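Local atomic coordinates of histidine triad (HIT) protein (Marinobacter aquaeolei, PDB entry 3OHE), a protein that belongs to the histidine triad family and is probably a hydrolase or transferase acting on nucleotide-type phosphate substrates. Residues W34-P39 and Q89-H94. Numbering follows the deposited sequence. Where two conformers were deposited one is given.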
loop_
_atom_site.group_PDB
_atom_site.type_symbol
_atom_site.label_atom_id
_atom_site.label_comp_id
_atom_site.label_asym_id
_atom_site.label_seq_id
_atom_site.Cartn_x
_atom_site.Cartn_y
_atom_site.Cartn_z
ATOM N N TRP A 34 13.974 0.893 -3.743
ATOM C CA TRP A 34 12.980 0.383 -2.778
ATOM C C TRP A 34 13.352 0.903 -1.398
ATOM O O TRP A 34 14.387 0.538 -0.840
ATOM C CB TRP A 34 12.978 -1.139 -2.877
ATOM C CG TRP A 34 12.029 -1.908 -2.021
ATOM C CD1 TRP A 34 11.271 -1.492 -0.989
ATOM C CD2 TRP A 34 11.794 -3.301 -2.166
ATOM N NE1 TRP A 34 10.553 -2.560 -0.477
ATOM C CE2 TRP A 34 10.882 -3.694 -1.179
ATOM C CE3 TRP A 34 12.321 -4.279 -3.015
ATOM C CZ2 TRP A 34 10.466 -5.027 -1.059
ATOM C CZ3 TRP A 34 11.898 -5.576 -2.893
ATOM C CH2 TRP A 34 10.983 -5.938 -1.934
ATOM N N VAL A 35 12.506 1.800 -0.885
ATOM C CA VAL A 35 12.727 2.471 0.404
ATOM C C VAL A 35 11.539 2.159 1.324
ATOM O O VAL A 35 10.367 2.191 0.878
ATOM C CB VAL A 35 12.902 3.981 0.201
ATOM C CG1 VAL A 35 12.960 4.732 1.539
ATOM C CG2 VAL A 35 14.164 4.268 -0.637
ATOM N N ILE A 36 11.852 1.921 2.603
ATOM C CA ILE A 36 10.872 1.553 3.595
ATOM C C ILE A 36 10.840 2.650 4.649
ATOM O O ILE A 36 11.891 3.086 5.118
ATOM C CB ILE A 36 11.239 0.186 4.195
ATOM C CG1 ILE A 36 11.286 -0.880 3.077
ATOM C CG2 ILE A 36 10.249 -0.217 5.283
ATOM C CD1 ILE A 36 11.725 -2.228 3.545
ATOM N N LEU A 37 9.631 3.100 5.008
ATOM C CA LEU A 37 9.430 3.977 6.166
ATOM C C LEU A 37 8.924 3.163 7.331
ATOM O O LEU A 37 7.919 2.452 7.193
ATOM C CB LEU A 37 8.416 5.086 5.861
ATOM C CG LEU A 37 8.816 6.122 4.832
ATOM C CD1 LEU A 37 7.665 7.129 4.646
ATOM C CD2 LEU A 37 10.097 6.823 5.252
ATOM N N VAL A 38 9.624 3.236 8.460
ATOM C CA VAL A 38 9.234 2.509 9.674
ATOM C C VAL A 38 8.933 3.547 10.764
ATOM O O VAL A 38 9.850 4.130 11.352
ATOM C CB VAL A 38 10.299 1.557 10.177
ATOM C CG1 VAL A 38 9.710 0.670 11.294
ATOM C CG2 VAL A 38 10.869 0.684 9.029
ATOM N N PRO A 39 7.634 3.785 11.073
ATOM C CA PRO A 39 7.321 4.740 12.129
ATOM C C PRO A 39 7.898 4.260 13.470
ATOM O O PRO A 39 7.746 3.092 13.826
ATOM C CB PRO A 39 5.781 4.736 12.172
ATOM C CG PRO A 39 5.375 4.225 10.884
ATOM C CD PRO A 39 6.429 3.287 10.397
ATOM N N GLN A 89 5.887 -5.455 12.746
ATOM C CA GLN A 89 6.178 -4.045 12.899
ATOM C C GLN A 89 5.806 -3.291 11.630
ATOM O O GLN A 89 6.381 -3.524 10.581
ATOM C CB GLN A 89 7.647 -3.887 13.211
ATOM C CG GLN A 89 8.109 -2.435 13.423
ATOM C CD GLN A 89 9.491 -2.387 14.021
ATOM O OE1 GLN A 89 10.498 -2.417 13.310
ATOM N NE2 GLN A 89 9.549 -2.396 15.355
ATOM N N LEU A 90 4.877 -2.356 11.749
ATOM C CA LEU A 90 4.395 -1.577 10.614
ATOM C C LEU A 90 5.580 -0.961 9.846
ATOM O O LEU A 90 6.408 -0.252 10.419
ATOM C CB LEU A 90 3.489 -0.450 11.084
ATOM C CG LEU A 90 3.038 0.581 10.027
ATOM C CD1 LEU A 90 2.243 -0.086 8.911
ATOM C CD2 LEU A 90 2.272 1.700 10.699
ATOM N N HIS A 91 5.588 -1.198 8.520
ATOM C CA HIS A 91 6.570 -0.593 7.656
ATOM C C HIS A 91 5.930 -0.407 6.287
ATOM O O HIS A 91 5.164 -1.250 5.836
ATOM C CB HIS A 91 7.871 -1.400 7.639
ATOM C CG HIS A 91 7.736 -2.805 7.144
ATOM N ND1 HIS A 91 7.219 -3.814 7.919
ATOM C CD2 HIS A 91 8.150 -3.396 5.993
ATOM C CE1 HIS A 91 7.293 -4.961 7.249
ATOM N NE2 HIS A 91 7.835 -4.730 6.068
ATOM N N LEU A 92 6.285 0.695 5.635
ATOM C CA LEU A 92 5.616 1.090 4.408
ATOM C C LEU A 92 6.620 1.049 3.260
ATOM O O LEU A 92 7.604 1.797 3.262
ATOM C CB LEU A 92 4.993 2.486 4.631
ATOM C CG LEU A 92 4.066 3.065 3.584
ATOM C CD1 LEU A 92 2.827 2.132 3.434
ATOM C CD2 LEU A 92 3.612 4.501 3.926
ATOM N N HIS A 93 6.373 0.164 2.300
ATOM C CA HIS A 93 7.212 -0.015 1.100
ATOM C C HIS A 93 6.933 1.045 0.066
ATOM O O HIS A 93 5.779 1.338 -0.206
ATOM C CB HIS A 93 6.908 -1.371 0.449
ATOM C CG HIS A 93 7.167 -2.550 1.315
ATOM N ND1 HIS A 93 8.430 -3.046 1.509
ATOM C CD2 HIS A 93 6.312 -3.358 1.974
ATOM C CE1 HIS A 93 8.340 -4.105 2.289
ATOM N NE2 HIS A 93 7.070 -4.314 2.587
ATOM N N HIS A 94 8.002 1.585 -0.528
ATOM C CA HIS A 94 7.933 2.538 -1.641
ATOM C C HIS A 94 8.891 2.049 -2.727
ATOM O O HIS A 94 10.107 2.075 -2.523
ATOM C CB HIS A 94 8.338 3.948 -1.193
ATOM C CG HIS A 94 7.539 4.482 -0.057
ATOM N ND1 HIS A 94 7.704 4.055 1.238
ATOM C CD2 HIS A 94 6.539 5.381 -0.033
ATOM C CE1 HIS A 94 6.825 4.682 2.005
ATOM N NE2 HIS A 94 6.108 5.499 1.263
HETATM O O HOH W 1 6.281 0.659 13.157
#
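The indole N-H of W34 reaches the H93 imidazole: NE1 donates to ND1 over 2.9 Å, within the indole plane but tilted from that of the histidine. With the rings meeting rim to rim, planes at 62°, the bond restrains rotation of H93. Because CG of W34 is anti to the backbone N (chi1 -179°), the indole extends alongside H93 rather than across it. A phenylalanine in place of W34 would probably leave H93 ND1 without its donor and that imidazole freer to turn. Beside this pair, I36 lays CG2 against CB of H91 at 3.6 Å, and V38 CG2 adds to the same apolar patch. On the other face, H94 ND1 bends back to V35 O (3.3 Å), above the carbonyl plane, while H94 N grips that oxygen too; L37 CD1 packs on CE1 of H94. V35 and L37 form hydrogen-bonded antiparallel pairs with H94 and L92, and a water joins P39 O to L90 O where the strands part. Farther out, S62 of helix 52-72 holds H94 NE2, and W109 meets W34 and H93. H91 ND1 donates to Q89 O almost straight (2.8 Å, 173°), fixing its ring, while NE2 binds a glycerol. This is an inner antiparallel strand pair of the five-stranded HIT sheet, joining its middle strand 34-39 to strand 92-97: Q89, H91 and H93 match the histidine-triad positions, with glutamine at the first, and H91 probably corresponds to the family's nucleophile.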